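Local coordinates for protein aminofutalosine deaminase (Helicobacter pylori, PDB 7LKJ) that probably deaminates adenosine to inosine and, far less efficiently, adenine, as a metal-dependent hydrolase of the amidohydrolase family, at residues H221-L226 with Q277-E282; V154-F159 with Q215-T220. One frame throughout, in Å; residues are numbered along the deposited sequence.

Contact 1. Residues H221-L226 with Q277-E282; sequences HFLESL and QFASLE. With FE (Fe (III) ion), chain E; EDO (1,2-ethanediol), chain G.
Phe278 packs against the chain at Ser225 and Leu226 where two neighbouring strand-to-helix loops of the amidohydrolase TIM barrel meet, the loops that follow strands 218-222 and 271-275. Packing by the aromatic ring dominates. The backbone lies over one face of it: Leu226 N sits 3.4 Å above the plane, over the ring centre, and Ser225 C is displaced toward the rim. Leu226 CB packs against Phe278 CE2 at 3.5 Å. CG of Phe278 stands beside its backbone N (chi1 -79°), which sets the ring against the start of helix 226-234, whose N-cap is Ser225.

Further apolar contacts involve Ala279. Its CB lies 4.1 Å from Leu223 CD1 and is also approached by Phe222 CE2, while Leu223 CG sits over the face of the Phe222 ring.

The polar part is small. Phe278 N donates to Leu223 O at 3.3 Å, tying the two loops together by their backbones. An ethanediol, probably from the crystallisation liquor, donates through O1 to Phe278 O at 3.1 Å. Glu224 and Gln277 run side by side, their carboxylate and amide planes 17° apart. Gln277 bends at chi2 (94°), which brings OE1 close to Glu224 O; both are acceptors, so this pair is no bond, and Glu224 O is bonded instead by Ser307 OG.

The metal site lies at the strand end. The side chain of Glu224 is about 5 Å from that of Asp328, a residue of the iron-binding site. His221 and His79 both bind the iron, His221 through NE2 at 2.3 Å.

Contact 2. Residues V154-F159 with Q215-T220; sequences VVFLEF and QSLLST
This is a buried, mostly apolar contact inside the TIM barrel, between strands 152-159 and 218-222, which are not sheet neighbours: strand 187-193 runs between them, parallel to both. Side chains therefore bridge the gap, with the closest backbone positions, Phe156 and Ser219, still 7.1 Å apart at their CA atoms.

Phe156 does most of the bridging. Its ring reaches past the intervening strand, where it also touches Ala190, and it presents the CD2-CE2 side to the other segment. Phe156 CE2 approaches Ser219 CB at 3.4 Å, and the carbonyl carbon of Leu218 lies at the ring edge, near its plane. Leu217 CB comes to 3.8 Å from Phe156 CE2, the two side chains crossing at a slant. The ring is carried there by a CG that stands beside the backbone N, opposite the carbonyl carbon (chi1 -73°).

Ser219 also touches Ala192 of the middle strand and lies about 5 Å, side chain to side chain, from the iron-binding residues His79 and His221, so this end of the contact adjoins the metal site. Farther from the metal, Val154 meets Leu217 at about a right angle, its CG1 lying 4.2 Å from Leu217 CD2.

Contacts 1 and 2 illustrate how one barrel strand can serve both the interior and the catalytic end of a TIM barrel. They share strand 218-222: contact 2 uses its beginning, and contact 1 its end and the loop beyond. Their centres lie 20 Å apart. Along the chain contact 2 is complete at Thr220, and contact 1 begins at the next residue, His221. Both reach the same barrel of strands. Their segments touch beside the metal site, through His221 CE1 of 221-226 and Glu158 OE2 of 154-159, 3.4 Å apart. The iron ligand His221 thus stands between packing within the barrel and packing among its loops.

Contact 1. Residues H221-L226 with Q277-E282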
loop_
_atom_site.group_PDB
_atom_site.type_symbol
_atom_site.label_atom_id
_atom_site.label_comp_id
_atom_site.label_asym_id
_atom_site.label_seq_id
_atom_site.Cartn_x
_atom_site.Cartn_y
_atom_site.Cartn_z
ATOM N N HIS A 221 14.529 -2.178 -19.252
ATOM C CA HIS A 221 14.739 -2.017 -17.821
ATOM C C HIS A 221 16.128 -1.428 -17.613
ATOM O O HIS A 221 17.122 -2.001 -18.073
ATOM C CB HIS A 221 14.603 -3.353 -17.090
ATOM C CG HIS A 221 13.345 -4.101 -17.413
ATOM N ND1 HIS A 221 13.108 -4.666 -18.647
ATOM C CD2 HIS A 221 12.262 -4.390 -16.654
ATOM C CE1 HIS A 221 11.930 -5.263 -18.639
ATOM N NE2 HIS A 221 11.397 -5.112 -17.440
ATOM N N PHE A 222 16.201 -0.292 -16.928
ATOM C CA PHE A 222 17.454 0.434 -16.775
ATOM C C PHE A 222 17.715 0.738 -15.309
ATOM O O PHE A 222 16.823 1.223 -14.606
ATOM C CB PHE A 222 17.429 1.733 -17.587
ATOM C CG PHE A 222 18.730 2.481 -17.576
ATOM C CD1 PHE A 222 19.870 1.919 -18.125
ATOM C CD2 PHE A 222 18.812 3.747 -17.021
ATOM C CE1 PHE A 222 21.069 2.605 -18.119
ATOM C CE2 PHE A 222 20.007 4.439 -17.012
ATOM C CZ PHE A 222 21.138 3.867 -17.562
ATOM N N LEU A 223 18.952 0.475 -14.875
ATOM C CA LEU A 223 19.438 0.656 -13.507
ATOM C C LEU A 223 18.356 0.498 -12.446
ATOM O O LEU A 223 18.022 1.453 -11.739
ATOM C CB LEU A 223 20.112 2.024 -13.379
ATOM C CG LEU A 223 21.329 2.201 -14.291
ATOM C CD1 LEU A 223 21.965 3.567 -14.098
ATOM C CD2 LEU A 223 22.345 1.089 -14.055
ATOM N N GLU A 224 17.809 -0.712 -12.328
ATOM C CA GLU A 224 16.754 -0.993 -11.365
ATOM C C GLU A 224 17.292 -1.361 -9.986
ATOM O O GLU A 224 16.548 -1.284 -9.001
ATOM C CB GLU A 224 15.862 -2.122 -11.903
ATOM C CG GLU A 224 14.716 -2.554 -11.000
ATOM C CD GLU A 224 14.024 -3.805 -11.501
ATOM O OE1 GLU A 224 12.914 -4.111 -11.017
ATOM O OE2 GLU A 224 14.589 -4.481 -12.386
ATOM N N SER A 225 18.573 -1.707 -9.880
ATOM C CA SER A 225 19.143 -2.220 -8.645
ATOM C C SER A 225 20.477 -1.544 -8.358
ATOM O O SER A 225 21.097 -0.941 -9.239
ATOM C CB SER A 225 19.330 -3.739 -8.703
ATOM O OG SER A 225 19.686 -4.158 -10.008
ATOM N N LEU A 226 20.915 -1.661 -7.102
ATOM C CA LEU A 226 22.260 -1.226 -6.740
ATOM C C LEU A 226 23.318 -2.187 -7.265
ATOM O O LEU A 226 24.456 -1.775 -7.519
ATOM C CB LEU A 226 22.371 -1.090 -5.221
ATOM C CG LEU A 226 23.731 -0.696 -4.640
ATOM C CD1 LEU A 226 24.179 0.652 -5.181
ATOM C CD2 LEU A 226 23.678 -0.682 -3.121
ATOM N N GLN A 277 15.500 3.742 -10.665
ATOM C CA GLN A 277 15.632 4.293 -9.318
ATOM C C GLN A 277 17.082 4.545 -8.929
ATOM O O GLN A 277 17.333 5.282 -7.970
ATOM C CB GLN A 277 14.979 3.376 -8.284
ATOM C CG GLN A 277 13.683 2.747 -8.740
ATOM C CD GLN A 277 13.911 1.383 -9.343
ATOM O OE1 GLN A 277 14.976 1.110 -9.886
ATOM N NE2 GLN A 277 12.913 0.517 -9.250
ATOM N N PHE A 278 18.038 3.956 -9.645
ATOM C CA PHE A 278 19.451 4.106 -9.323
ATOM C C PHE A 278 20.195 4.919 -10.371
ATOM O O PHE A 278 21.428 4.993 -10.329
ATOM C CB PHE A 278 20.103 2.733 -9.152
ATOM C CG PHE A 278 19.833 2.100 -7.818
ATOM C CD1 PHE A 278 18.759 1.243 -7.647
ATOM C CD2 PHE A 278 20.646 2.374 -6.731
ATOM C CE1 PHE A 278 18.505 0.662 -6.417
ATOM C CE2 PHE A 278 20.397 1.799 -5.498
ATOM C CZ PHE A 278 19.326 0.940 -5.341
ATOM N N ALA A 279 19.477 5.523 -11.314
ATOM C CA ALA A 279 20.082 6.442 -12.263
ATOM C C ALA A 279 20.233 7.812 -11.616
ATOM O O ALA A 279 19.269 8.362 -11.077
ATOM C CB ALA A 279 19.235 6.542 -13.531
ATOM N N SER A 280 21.442 8.361 -11.671
ATOM C CA SER A 280 21.702 9.665 -11.086
ATOM C C SER A 280 21.157 10.768 -11.990
ATOM O O SER A 280 20.750 10.532 -13.131
ATOM C CB SER A 280 23.197 9.858 -10.846
ATOM O OG SER A 280 23.948 9.460 -11.979
ATOM N N LEU A 281 21.132 11.990 -11.452
ATOM C CA LEU A 281 20.631 13.126 -12.221
ATOM C C LEU A 281 21.418 13.308 -13.513
ATOM O O LEU A 281 20.849 13.664 -14.551
ATOM C CB LEU A 281 20.685 14.399 -11.378
ATOM C CG LEU A 281 20.140 15.649 -12.069
ATOM C CD1 LEU A 281 18.623 15.679 -11.998
ATOM C CD2 LEU A 281 20.741 16.906 -11.464
ATOM N N GLU A 282 22.731 13.065 -13.469
ATOM C CA GLU A 282 23.529 13.111 -14.688
ATOM C C GLU A 282 23.102 12.018 -15.659
ATOM O O GLU A 282 23.082 12.229 -16.878
ATOM C CB GLU A 282 25.014 12.985 -14.341
ATOM C CG GLU A 282 25.899 12.531 -15.490
ATOM C CD GLU A 282 27.372 12.551 -15.130
ATOM O OE1 GLU A 282 27.793 13.474 -14.399
ATOM O OE2 GLU A 282 28.107 11.646 -15.575
HETATM FE FE FE E . 9.682 -5.196 -15.868
HETATM C C1 EDO G . 23.382 7.652 -7.904
HETATM O O1 EDO G . 23.551 6.868 -9.090
HETATM C C2 EDO G . 21.897 7.782 -7.590
HETATM O O2 EDO G . 21.337 6.485 -7.350
#

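Contact 2. Residues V154-F159 with Q215-T220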
loop_
_atom_site.group_PDB
_atom_site.type_symbol
_atom_site.label_atom_id
_atom_site.label_comp_id
_atom_site.label_asym_id
_atom_site.label_seq_id
_atom_site.Cartn_x
_atom_site.Cartn_y
_atom_site.Cartn_z
ATOM N N VAL A 154 0.079 -3.079 -26.759
ATOM C CA VAL A 154 1.366 -2.718 -27.353
ATOM C C VAL A 154 2.337 -3.811 -26.919
ATOM O O VAL A 154 2.949 -3.735 -25.848
ATOM C CB VAL A 154 1.854 -1.332 -26.920
ATOM C CG1 VAL A 154 3.204 -1.025 -27.549
ATOM C CG2 VAL A 154 0.835 -0.268 -27.297
ATOM N N VAL A 155 2.470 -4.848 -27.740
ATOM C CA VAL A 155 3.312 -5.988 -27.400
ATOM C C VAL A 155 4.771 -5.612 -27.618
ATOM O O VAL A 155 5.172 -5.248 -28.728
ATOM C CB VAL A 155 2.938 -7.222 -28.233
ATOM C CG1 VAL A 155 3.977 -8.316 -28.045
ATOM C CG2 VAL A 155 1.554 -7.720 -27.861
ATOM N N PHE A 156 5.565 -5.695 -26.556
ATOM C CA PHE A 156 7.009 -5.543 -26.641
ATOM C C PHE A 156 7.635 -6.932 -26.676
ATOM O O PHE A 156 7.516 -7.693 -25.709
ATOM C CB PHE A 156 7.552 -4.746 -25.456
ATOM C CG PHE A 156 7.233 -3.282 -25.508
ATOM C CD1 PHE A 156 5.999 -2.810 -25.094
ATOM C CD2 PHE A 156 8.173 -2.374 -25.965
ATOM C CE1 PHE A 156 5.706 -1.461 -25.137
ATOM C CE2 PHE A 156 7.885 -1.023 -26.013
ATOM C CZ PHE A 156 6.650 -0.566 -25.597
ATOM N N LEU A 157 8.292 -7.261 -27.782
ATOM C CA LEU A 157 9.015 -8.522 -27.871
ATOM C C LEU A 157 10.362 -8.360 -27.177
ATOM O O LEU A 157 11.195 -7.553 -27.605
ATOM C CB LEU A 157 9.197 -8.946 -29.325
ATOM C CG LEU A 157 9.925 -10.278 -29.523
ATOM C CD1 LEU A 157 9.160 -11.409 -28.853
ATOM C CD2 LEU A 157 10.139 -10.569 -30.999
ATOM N N GLU A 158 10.573 -9.116 -26.104
ATOM C CA GLU A 158 11.728 -8.914 -25.242
ATOM C C GLU A 158 12.884 -9.791 -25.698
ATOM O O GLU A 158 12.685 -10.922 -26.152
ATOM C CB GLU A 158 11.377 -9.220 -23.786
ATOM C CG GLU A 158 12.156 -8.387 -22.783
ATOM C CD GLU A 158 12.105 -8.965 -21.384
ATOM O OE1 GLU A 158 11.930 -10.194 -21.251
ATOM O OE2 GLU A 158 12.237 -8.187 -20.414
ATOM N N PHE A 159 14.097 -9.265 -25.562
ATOM C CA PHE A 159 15.307 -9.951 -25.987
ATOM C C PHE A 159 16.177 -10.264 -24.779
ATOM O O PHE A 159 16.448 -9.381 -23.958
ATOM C CB PHE A 159 16.089 -9.103 -26.989
ATOM C CG PHE A 159 17.260 -9.815 -27.590
ATOM C CD1 PHE A 159 18.528 -9.665 -27.054
ATOM C CD2 PHE A 159 17.094 -10.643 -28.685
ATOM C CE1 PHE A 159 19.605 -10.325 -27.601
ATOM C CE2 PHE A 159 18.168 -11.306 -29.238
ATOM C CZ PHE A 159 19.426 -11.146 -28.696
ATOM N N GLN A 215 9.969 0.664 -37.397
ATOM C CA GLN A 215 9.347 1.856 -36.822
ATOM C C GLN A 215 8.449 1.468 -35.647
ATOM O O GLN A 215 7.233 1.657 -35.657
ATOM C CB GLN A 215 8.579 2.639 -37.889
ATOM C CG GLN A 215 9.456 3.098 -39.045
ATOM C CD GLN A 215 8.670 3.781 -40.146
ATOM O OE1 GLN A 215 7.645 3.272 -40.601
ATOM N NE2 GLN A 215 9.151 4.939 -40.585
ATOM N N SER A 216 9.087 0.919 -34.617
ATOM C CA SER A 216 8.389 0.387 -33.459
ATOM C C SER A 216 8.998 0.952 -32.186
ATOM O O SER A 216 10.061 1.578 -32.197
ATOM C CB SER A 216 8.440 -1.148 -33.437
ATOM O OG SER A 216 9.742 -1.620 -33.744
ATOM N N LEU A 217 8.301 0.719 -31.080
ATOM C CA LEU A 217 8.698 1.269 -29.793
ATOM C C LEU A 217 9.735 0.381 -29.115
ATOM O O LEU A 217 9.795 -0.831 -29.340
ATOM C CB LEU A 217 7.481 1.432 -28.882
ATOM C CG LEU A 217 6.642 2.710 -28.981
ATOM C CD1 LEU A 217 6.507 3.217 -30.412
ATOM C CD2 LEU A 217 5.269 2.485 -28.363
ATOM N N LEU A 218 10.559 1.003 -28.275
ATOM C CA LEU A 218 11.575 0.310 -27.497
ATOM C C LEU A 218 11.287 0.514 -26.018
ATOM O O LEU A 218 11.102 1.648 -25.569
ATOM C CB LEU A 218 12.981 0.812 -27.831
ATOM C CG LEU A 218 13.472 0.663 -29.270
ATOM C CD1 LEU A 218 14.311 1.856 -29.645
ATOM C CD2 LEU A 218 14.279 -0.614 -29.427
ATOM N N SER A 219 11.207 -0.579 -25.272
ATOM C CA SER A 219 11.185 -0.517 -23.820
ATOM C C SER A 219 12.389 -1.269 -23.278
ATOM O O SER A 219 12.880 -2.214 -23.900
ATOM C CB SER A 219 9.896 -1.100 -23.239
ATOM O OG SER A 219 10.095 -2.432 -22.809
ATOM N N THR A 220 12.864 -0.842 -22.112
ATOM C CA THR A 220 14.012 -1.497 -21.506
ATOM C C THR A 220 14.016 -1.215 -20.012
ATOM O O THR A 220 13.545 -0.167 -19.559
ATOM C CB THR A 220 15.330 -1.042 -22.155
ATOM O OG1 THR A 220 16.361 -1.995 -21.870
ATOM C CG2 THR A 220 15.753 0.334 -21.655
#